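Local coordinates for protein tyrosine phosphatase (Orf virus, PDB 5NCR) that hydrolyses phosphate esters as a homodimeric tyrosine phosphatase of triple substrate specificity, and probably helps the virus evade host interferon signalling, at residues Arg14-Gly19 against Asn166-Leu171; Leu58-Met61 against Lys65-Thr68; Lys149-Ile154 against Ala160-Ala165. The protein carries 2 engineered substitutions. All coordinates share one frame; numbering follows the deposited sequence.

Contacts 1 and 3 are neighbours, their centres 8 Å apart, while contact 2 lies on the opposite side of the chain's centre, its centre about 26 Å from that of contact 1 and 24 Å from that of contact 3. Contact 1 brings the end of helix 7-15 onto helix 165-177 and so joins the two ends of the chain; contacts 2 and 3 follow one another between its segments. Contact 3 links helix 140-158 with the loop leading into helix 165-177, and touches contact 1. Contact 2 sets the loop after strand 57-60 against that strand of the mixed sheet. Both helical contacts reach the second subunit, whereas contact 2 stays within its own chain.

Contact 1: residues Arg14-Gly19 against Asn166-Leu171; sequences RCTRAG and NFRYQL
Arg168 reaches out from helix 165-177 to Thr16, and almost the whole contact can be read along its side chain. CB points toward 14-19, and CG, anti to the backbone N, comes 4.0 Å from Thr16 OG1. At CD the approach tightens to 3.4 Å from the same Thr16 OG1, the two side chains running antiparallel alongside one another. NE then makes the bond that crosses the contact: it donates to Thr16 OG1 over 2.8 Å with an N-H...O angle of 148°, the oxygen tilted some 15° out of the guanidinium plane. Because OG1 accepts here, its own proton is left for Leu12 O or Leu13 O, both hydrogen-bond partners but served one at a time. Thr16 is the first residue to leave helix 7-15, and the bond joins the C-terminal end of that helix to helix 165-177, the last of the dual-specificity phosphatase domain. One residue back, Cys15 forms the disulfide with Cys15 of the second subunit, which places this join right beside the covalent link of the homodimer.

Beyond NE, the bend at chi3 of Arg168 (62°) turns the guanidinium so that Thr16 O lies over one face, off toward the rim. That oxygen is 3.4 Å from Arg168 CZ; although it is close to NE as well, the angle there is too poor for a hydrogen bond. Of the two terminal nitrogens, NH2 lies 3.6 Å from Arg17 CA, obliquely, and gives a hydrogen bond to Leu13 O, while NH1 turns toward the loop that precedes its own helix. Arg17, at the centre of an inverse gamma turn, adds CB, 4.0 Å from Arg168 NH2, before its extended chain leads away.

Contact 2: residues Leu58-Met61 against Lys65-Thr68; sequences LVNM and KYST
Tyr66 leans its ring against Asn60 and Leu58, two residues of strand 57-60 in the parallel part of the dual-specificity phosphatase sheet. The loop that leaves this strand doubles back, and the tyrosine is the side chain it lays over the strand's end. With chi1 at 55° the ring is folded back over its own main chain and turned toward the strand, from a backbone that stays at a distance. Along its CE2 side the ring meets Asn60: CE2 is 3.3 Å from Asn60 ND2, which comes in obliquely, so the 25° between amide and ring planes does not make a stack. The amide does not depend on the ring for polar partners. Its ND2 bonds to Ser64 O and its OD1 to Thr62 N, an Asx turn, and together these hold the amide flat at the start of the loop.

Along the other side, Tyr66 CE1 has Leu58 CD1 at 3.9 Å, placed obliquely to the ring. The phenol oxygen pushes farther in, to 3.3 Å from Leu58 CB, and hydrogen-bonds His111 NE2. That histidine ends strand 108-111 and opens the phosphate-binding signature loop of this family, so Tyr66 is probably second shell to that loop through the His111 imidazole. Thr68 closes the apolar side, its CG2 3.9 Å from Leu58 CD1 and in the plane of the Tyr66 ring, at the edge.

Contact 3: residues Lys149-Ile154 against Ala160-Ala165; sequences KTYYEI and AFLENA
Tyr151 extends from helix 140-158 with its hydroxyl set among the backbone carbonyls of the loop 160-165; CG anti to the backbone N (chi1 177°) carries the ring out there. OH is 2.8 Å from Phe161 O and 3.3 Å from Leu162 O; either could take its single proton, each only weakly, and which one does is not settled. Leu162 O has a firmer donor in Arg168 NH1, which comes from helix 165-177. A water 2.8 Å from Tyr151 OH donates a hydrogen bond to Glu163 OE1 over 3.2 Å, so phenol and carboxylate are also joined indirectly.

The carboxylate folds back over its own loop. Glu163 OE2 takes Phe161 N at 2.7 Å, nearly straight at 165°, through its anti lone pair, and carries a salt bridge to Arg155 NE. At the far end of the loop Asn164 is the N-cap of helix 165-177, its OD1 accepting Phe167 N.

Beneath this polar layer the Phe161 ring is gripped on both faces. Ile154 CG2 stands over one as a CH-pi contact, 3.5 Å from the ring centroid; Leu162 CB covers the opposite face. The same Leu162 CB lies at the edge of the Tyr151 ring, which meets Phe161 obliquely, the planes 39° apart.

This loop connects the last two helices of the phosphatase domain, and Leu162 bonds through its backbone to Val116 of the phosphate-binding loop. With Phe161 N, Arg155 and a water all donating to it, the Glu163 carboxylate would be expected to stay ionised.

Contact 1: residues Arg14-Gly19 against Asn166-Leu171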
loop_
_atom_site.group_PDB
_atom_site.type_symbol
_atom_site.label_atom_id
_atom_site.label_comp_id
_atom_site.label_asym_id
_atom_site.label_seq_id
_atom_site.Cartn_x
_atom_site.Cartn_y
_atom_site.Cartn_z
ATOM N N ARG B 14 -2.116 -5.657 -5.010
ATOM C CA ARG B 14 -2.352 -4.450 -5.793
ATOM C C ARG B 14 -1.324 -3.385 -5.465
ATOM O O ARG B 14 -0.813 -2.786 -6.416
ATOM C CB ARG B 14 -3.780 -3.913 -5.585
ATOM C CG ARG B 14 -4.224 -3.039 -6.740
ATOM C CD ARG B 14 -5.603 -2.450 -6.526
ATOM N NE ARG B 14 -5.876 -1.376 -7.484
ATOM C CZ ARG B 14 -7.014 -0.692 -7.539
ATOM N NH1 ARG B 14 -8.004 -0.969 -6.700
ATOM N NH2 ARG B 14 -7.172 0.273 -8.436
ATOM N N CYS B 15 -1.040 -3.109 -4.142
ATOM C CA CYS B 15 0.013 -2.163 -3.687
ATOM C C CYS B 15 1.367 -2.460 -4.367
ATOM O O CYS B 15 2.137 -1.534 -4.642
ATOM C CB CYS B 15 0.187 -2.223 -2.175
ATOM S SG CYS B 15 -1.078 -1.345 -1.229
ATOM N N THR B 16 1.666 -3.747 -4.582
ATOM C CA THR B 16 2.938 -4.199 -5.147
ATOM C C THR B 16 2.876 -4.498 -6.665
ATOM O O THR B 16 3.863 -5.013 -7.228
ATOM C CB THR B 16 3.480 -5.376 -4.328
ATOM O OG1 THR B 16 2.523 -6.431 -4.275
ATOM C CG2 THR B 16 3.906 -4.973 -2.929
ATOM N N ARG B 17 1.739 -4.178 -7.319
ATOM C CA ARG B 17 1.569 -4.260 -8.770
ATOM C C ARG B 17 2.212 -2.946 -9.281
ATOM O O ARG B 17 1.582 -1.890 -9.321
ATOM C CB ARG B 17 0.083 -4.349 -9.149
ATOM C CG ARG B 17 -0.177 -4.626 -10.617
ATOM C CD ARG B 17 -1.649 -4.821 -10.882
ATOM N NE ARG B 17 -1.891 -5.218 -12.270
ATOM C CZ ARG B 17 -2.887 -4.761 -13.025
ATOM N NH1 ARG B 17 -3.744 -3.870 -12.539
ATOM N NH2 ARG B 17 -3.029 -5.187 -14.273
ATOM N N ALA B 18 3.513 -3.014 -9.541
ATOM C CA ALA B 18 4.346 -1.880 -9.903
ATOM C C ALA B 18 4.337 -1.518 -11.399
ATOM O O ALA B 18 4.941 -0.513 -11.802
ATOM C CB ALA B 18 5.763 -2.115 -9.410
ATOM N N GLY B 19 3.627 -2.314 -12.194
ATOM C CA GLY B 19 3.557 -2.102 -13.632
ATOM C C GLY B 19 4.797 -2.661 -14.309
ATOM O O GLY B 19 5.572 -3.396 -13.686
ATOM N N ASN B 166 1.245 -14.277 -9.108
ATOM C CA ASN B 166 0.960 -15.584 -8.503
ATOM C C ASN B 166 1.907 -15.860 -7.324
ATOM O O ASN B 166 1.452 -16.196 -6.225
ATOM C CB ASN B 166 1.029 -16.704 -9.571
ATOM C CG ASN B 166 1.214 -18.131 -9.069
ATOM O OD1 ASN B 166 2.095 -18.873 -9.535
ATOM N ND2 ASN B 166 0.378 -18.563 -8.146
ATOM N N PHE B 167 3.206 -15.663 -7.544
ATOM C CA PHE B 167 4.255 -15.869 -6.554
ATOM C C PHE B 167 4.144 -14.815 -5.468
ATOM O O PHE B 167 4.288 -15.144 -4.294
ATOM C CB PHE B 167 5.654 -15.761 -7.212
ATOM C CG PHE B 167 6.070 -16.857 -8.172
ATOM C CD1 PHE B 167 5.239 -17.960 -8.409
ATOM C CD2 PHE B 167 7.301 -16.801 -8.825
ATOM C CE1 PHE B 167 5.622 -18.965 -9.308
ATOM C CE2 PHE B 167 7.680 -17.809 -9.724
ATOM C CZ PHE B 167 6.842 -18.886 -9.952
ATOM N N ARG B 168 3.951 -13.541 -5.866
ATOM C CA ARG B 168 3.854 -12.431 -4.923
ATOM C C ARG B 168 2.655 -12.636 -4.003
ATOM O O ARG B 168 2.786 -12.400 -2.814
ATOM C CB ARG B 168 3.787 -11.087 -5.655
ATOM C CG ARG B 168 4.395 -9.919 -4.863
ATOM C CD ARG B 168 4.612 -8.675 -5.722
ATOM N NE ARG B 168 3.355 -8.169 -6.252
ATOM C CZ ARG B 168 2.958 -8.287 -7.509
ATOM N NH1 ARG B 168 3.730 -8.891 -8.401
ATOM N NH2 ARG B 168 1.790 -7.788 -7.889
ATOM N N TYR B 169 1.515 -13.123 -4.533
ATOM C CA TYR B 169 0.326 -13.375 -3.731
ATOM C C TYR B 169 0.617 -14.513 -2.740
ATOM O O TYR B 169 0.303 -14.379 -1.558
ATOM C CB TYR B 169 -0.889 -13.728 -4.619
ATOM C CG TYR B 169 -2.144 -14.057 -3.832
ATOM C CD1 TYR B 169 -2.937 -13.048 -3.290
ATOM C CD2 TYR B 169 -2.542 -15.377 -3.641
ATOM C CE1 TYR B 169 -4.107 -13.343 -2.586
ATOM C CE2 TYR B 169 -3.708 -15.685 -2.936
ATOM C CZ TYR B 169 -4.484 -14.664 -2.404
ATOM O OH TYR B 169 -5.641 -14.959 -1.716
ATOM N N GLN B 170 1.248 -15.617 -3.211
ATOM C CA GLN B 170 1.598 -16.749 -2.341
ATOM C C GLN B 170 2.524 -16.308 -1.185
ATOM O O GLN B 170 2.366 -16.784 -0.068
ATOM C CB GLN B 170 2.246 -17.884 -3.127
ATOM C CG GLN B 170 1.267 -18.614 -4.035
ATOM C CD GLN B 170 1.979 -19.738 -4.749
ATOM O OE1 GLN B 170 2.260 -20.791 -4.186
ATOM N NE2 GLN B 170 2.288 -19.554 -5.995
ATOM N N LEU B 171 3.451 -15.389 -1.458
ATOM C CA LEU B 171 4.363 -14.821 -0.455
ATOM C C LEU B 171 3.608 -13.926 0.527
ATOM O O LEU B 171 3.841 -13.999 1.729
ATOM C CB LEU B 171 5.507 -14.052 -1.132
ATOM C CG LEU B 171 6.527 -14.904 -1.901
ATOM C CD1 LEU B 171 7.376 -14.048 -2.785
ATOM C CD2 LEU B 171 7.432 -15.668 -0.967
#

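Contact 2: residues Leu58-Met61 against Lys65-Thr68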
loop_
_atom_site.group_PDB
_atom_site.type_symbol
_atom_site.label_atom_id
_atom_site.label_comp_id
_atom_site.label_asym_id
_atom_site.label_seq_id
_atom_site.Cartn_x
_atom_site.Cartn_y
_atom_site.Cartn_z
ATOM N N LEU B 58 24.922 -22.559 -4.495
ATOM C CA LEU B 58 24.109 -22.043 -5.593
ATOM C C LEU B 58 22.708 -22.616 -5.436
ATOM O O LEU B 58 22.547 -23.824 -5.249
ATOM C CB LEU B 58 24.667 -22.436 -6.961
ATOM C CG LEU B 58 25.907 -21.723 -7.463
ATOM C CD1 LEU B 58 26.562 -22.532 -8.563
ATOM C CD2 LEU B 58 25.568 -20.339 -7.970
ATOM N N VAL B 59 21.702 -21.759 -5.474
ATOM C CA VAL B 59 20.317 -22.210 -5.387
ATOM C C VAL B 59 19.732 -21.917 -6.779
ATOM O O VAL B 59 19.455 -20.765 -7.131
ATOM C CB VAL B 59 19.504 -21.561 -4.228
ATOM C CG1 VAL B 59 18.067 -22.071 -4.246
ATOM C CG2 VAL B 59 20.153 -21.799 -2.857
ATOM N N ASN B 60 19.595 -22.965 -7.569
ATOM C CA ASN B 60 19.120 -22.938 -8.946
ATOM C C ASN B 60 17.630 -23.153 -9.034
ATOM O O ASN B 60 17.128 -24.254 -8.796
ATOM C CB ASN B 60 19.888 -23.963 -9.791
ATOM C CG ASN B 60 19.439 -24.049 -11.226
ATOM O OD1 ASN B 60 18.863 -23.119 -11.784
ATOM N ND2 ASN B 60 19.738 -25.154 -11.866
ATOM N N MET B 61 16.920 -22.116 -9.428
ATOM C CA MET B 61 15.474 -22.209 -9.519
ATOM C C MET B 61 14.953 -22.213 -10.940
ATOM O O MET B 61 13.817 -21.835 -11.200
ATOM C CB MET B 61 14.856 -21.141 -8.662
ATOM C CG MET B 61 15.144 -21.421 -7.233
ATOM S SD MET B 61 14.726 -20.045 -6.266
ATOM C CE MET B 61 12.999 -20.430 -5.930
ATOM N N LYS B 65 19.302 -28.305 -15.052
ATOM C CA LYS B 65 20.319 -28.655 -14.061
ATOM C C LYS B 65 21.696 -28.354 -14.676
ATOM O O LYS B 65 21.810 -28.250 -15.897
ATOM C CB LYS B 65 20.199 -30.153 -13.700
ATOM C CG LYS B 65 20.909 -30.574 -12.418
ATOM C CD LYS B 65 21.285 -32.054 -12.436
ATOM C CE LYS B 65 22.534 -32.330 -11.621
ATOM N NZ LYS B 65 22.595 -33.739 -11.148
ATOM N N TYR B 66 22.728 -28.192 -13.829
ATOM C CA TYR B 66 24.119 -27.984 -14.237
ATOM C C TYR B 66 25.077 -28.646 -13.245
ATOM O O TYR B 66 24.705 -28.924 -12.095
ATOM C CB TYR B 66 24.459 -26.488 -14.430
ATOM C CG TYR B 66 24.167 -25.621 -13.221
ATOM C CD1 TYR B 66 24.968 -25.682 -12.084
ATOM C CD2 TYR B 66 23.103 -24.722 -13.222
ATOM C CE1 TYR B 66 24.693 -24.909 -10.960
ATOM C CE2 TYR B 66 22.829 -23.923 -12.106
ATOM C CZ TYR B 66 23.626 -24.025 -10.976
ATOM O OH TYR B 66 23.378 -23.261 -9.870
ATOM N N SER B 67 26.319 -28.883 -13.703
ATOM C CA SER B 67 27.398 -29.440 -12.905
ATOM C C SER B 67 28.072 -28.275 -12.199
ATOM O O SER B 67 28.133 -27.173 -12.748
ATOM C CB SER B 67 28.406 -30.156 -13.806
ATOM O OG SER B 67 29.655 -30.393 -13.171
ATOM N N THR B 68 28.600 -28.526 -11.000
ATOM C CA THR B 68 29.311 -27.509 -10.230
ATOM C C THR B 68 30.784 -27.864 -10.033
ATOM O O THR B 68 31.103 -29.042 -9.813
ATOM C CB THR B 68 28.648 -27.281 -8.877
ATOM O OG1 THR B 68 28.255 -28.534 -8.315
ATOM C CG2 THR B 68 27.489 -26.315 -8.958
#

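Contact 3: residues Lys149-Ile154 against Ala160-Ala165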
loop_
_atom_site.group_PDB
_atom_site.type_symbol
_atom_site.label_atom_id
_atom_site.label_comp_id
_atom_site.label_asym_id
_atom_site.label_seq_id
_atom_site.Cartn_x
_atom_site.Cartn_y
_atom_site.Cartn_z
ATOM N N LYS B 149 7.304 -2.028 1.800
ATOM C CA LYS B 149 8.532 -1.236 1.834
ATOM C C LYS B 149 9.702 -2.059 1.253
ATOM O O LYS B 149 10.423 -1.543 0.416
ATOM C CB LYS B 149 8.804 -0.785 3.277
ATOM C CG LYS B 149 10.059 0.046 3.519
ATOM C CD LYS B 149 10.060 0.591 4.969
ATOM C CE LYS B 149 11.424 0.674 5.622
ATOM N NZ LYS B 149 12.146 1.912 5.244
ATOM N N THR B 150 9.832 -3.331 1.649
ATOM C CA THR B 150 10.904 -4.229 1.232
ATOM C C THR B 150 10.803 -4.563 -0.256
ATOM O O THR B 150 11.817 -4.598 -0.933
ATOM C CB THR B 150 10.909 -5.482 2.118
ATOM O OG1 THR B 150 10.992 -5.041 3.473
ATOM C CG2 THR B 150 12.050 -6.422 1.805
ATOM N N TYR B 151 9.582 -4.807 -0.743
ATOM C CA TYR B 151 9.322 -5.107 -2.142
ATOM C C TYR B 151 9.822 -3.935 -3.028
ATOM O O TYR B 151 10.518 -4.172 -4.018
ATOM C CB TYR B 151 7.816 -5.338 -2.375
ATOM C CG TYR B 151 7.542 -5.573 -3.837
ATOM C CD1 TYR B 151 7.824 -6.799 -4.425
ATOM C CD2 TYR B 151 7.126 -4.531 -4.662
ATOM C CE1 TYR B 151 7.663 -6.997 -5.793
ATOM C CE2 TYR B 151 6.953 -4.721 -6.029
ATOM C CZ TYR B 151 7.236 -5.951 -6.590
ATOM O OH TYR B 151 7.050 -6.159 -7.930
ATOM N N TYR B 152 9.425 -2.700 -2.683
ATOM C CA TYR B 152 9.809 -1.502 -3.447
ATOM C C TYR B 152 11.280 -1.154 -3.267
ATOM O O TYR B 152 11.900 -0.672 -4.201
ATOM C CB TYR B 152 8.878 -0.328 -3.169
ATOM C CG TYR B 152 7.615 -0.460 -3.995
ATOM C CD1 TYR B 152 7.655 -0.365 -5.385
ATOM C CD2 TYR B 152 6.396 -0.754 -3.398
ATOM C CE1 TYR B 152 6.513 -0.555 -6.159
ATOM C CE2 TYR B 152 5.243 -0.932 -4.162
ATOM C CZ TYR B 152 5.306 -0.822 -5.548
ATOM O OH TYR B 152 4.211 -1.036 -6.349
ATOM N N GLU B 153 11.857 -1.501 -2.104
ATOM C CA GLU B 153 13.277 -1.267 -1.836
ATOM C C GLU B 153 14.140 -2.136 -2.768
ATOM O O GLU B 153 15.052 -1.610 -3.423
ATOM C CB GLU B 153 13.567 -1.552 -0.358
ATOM C CG GLU B 153 14.946 -1.161 0.152
ATOM C CD GLU B 153 14.999 -1.046 1.671
ATOM O OE1 GLU B 153 15.962 -1.582 2.268
ATOM O OE2 GLU B 153 14.074 -0.439 2.266
ATOM N N ILE B 154 13.824 -3.445 -2.882
ATOM C CA ILE B 154 14.563 -4.386 -3.732
ATOM C C ILE B 154 14.294 -4.075 -5.200
ATOM O O ILE B 154 15.240 -4.066 -5.991
ATOM C CB ILE B 154 14.304 -5.891 -3.349
ATOM C CG1 ILE B 154 14.734 -6.144 -1.888
ATOM C CG2 ILE B 154 15.060 -6.844 -4.339
ATOM C CD1 ILE B 154 14.196 -7.442 -1.246
ATOM N N ALA B 160 13.437 -4.843 -12.039
ATOM C CA ALA B 160 12.403 -5.858 -12.153
ATOM C C ALA B 160 12.624 -6.810 -11.017
ATOM O O ALA B 160 13.752 -7.290 -10.817
ATOM C CB ALA B 160 12.515 -6.592 -13.467
ATOM N N PHE B 161 11.558 -7.073 -10.254
ATOM C CA PHE B 161 11.641 -7.943 -9.091
ATOM C C PHE B 161 10.276 -8.470 -8.746
ATOM O O PHE B 161 9.379 -7.679 -8.467
ATOM C CB PHE B 161 12.259 -7.173 -7.887
ATOM C CG PHE B 161 12.196 -7.918 -6.566
ATOM C CD1 PHE B 161 13.038 -8.992 -6.315
ATOM C CD2 PHE B 161 11.313 -7.514 -5.564
ATOM C CE1 PHE B 161 12.975 -9.682 -5.092
ATOM C CE2 PHE B 161 11.269 -8.184 -4.335
ATOM C CZ PHE B 161 12.082 -9.277 -4.113
ATOM N N LEU B 162 10.111 -9.794 -8.749
ATOM C CA LEU B 162 8.870 -10.436 -8.328
ATOM C C LEU B 162 7.613 -9.844 -8.991
ATOM O O LEU B 162 6.668 -9.411 -8.329
ATOM C CB LEU B 162 8.833 -10.369 -6.793
ATOM C CG LEU B 162 7.822 -11.206 -6.016
ATOM C CD1 LEU B 162 7.793 -12.667 -6.460
ATOM C CD2 LEU B 162 8.100 -11.066 -4.550
ATOM N N GLU B 163 7.649 -9.786 -10.313
ATOM C CA GLU B 163 6.590 -9.256 -11.157
ATOM C C GLU B 163 5.442 -10.254 -11.211
ATOM O O GLU B 163 4.278 -9.863 -11.305
ATOM C CB GLU B 163 7.143 -8.942 -12.576
ATOM C CG GLU B 163 8.397 -8.059 -12.578
ATOM C CD GLU B 163 8.224 -6.692 -11.949
ATOM O OE1 GLU B 163 7.145 -6.101 -12.151
ATOM O OE2 GLU B 163 9.139 -6.227 -11.233
ATOM N N ASN B 164 5.776 -11.548 -11.128
ATOM C CA ASN B 164 4.840 -12.659 -11.117
ATOM C C ASN B 164 3.894 -12.482 -9.904
ATOM O O ASN B 164 4.304 -12.645 -8.748
ATOM C CB ASN B 164 5.611 -13.983 -11.036
ATOM C CG ASN B 164 4.754 -15.205 -11.151
ATOM O OD1 ASN B 164 3.704 -15.317 -10.550
ATOM N ND2 ASN B 164 5.183 -16.161 -11.928
ATOM N N ALA B 165 2.641 -12.081 -10.199
ATOM C CA ALA B 165 1.574 -11.830 -9.227
ATOM C C ALA B 165 1.191 -13.095 -8.460
ATOM O O ALA B 165 0.919 -13.006 -7.280
ATOM C CB ALA B 165 0.362 -11.253 -9.925
HETATM O O HOH W 1 4.979 -5.795 -9.799
#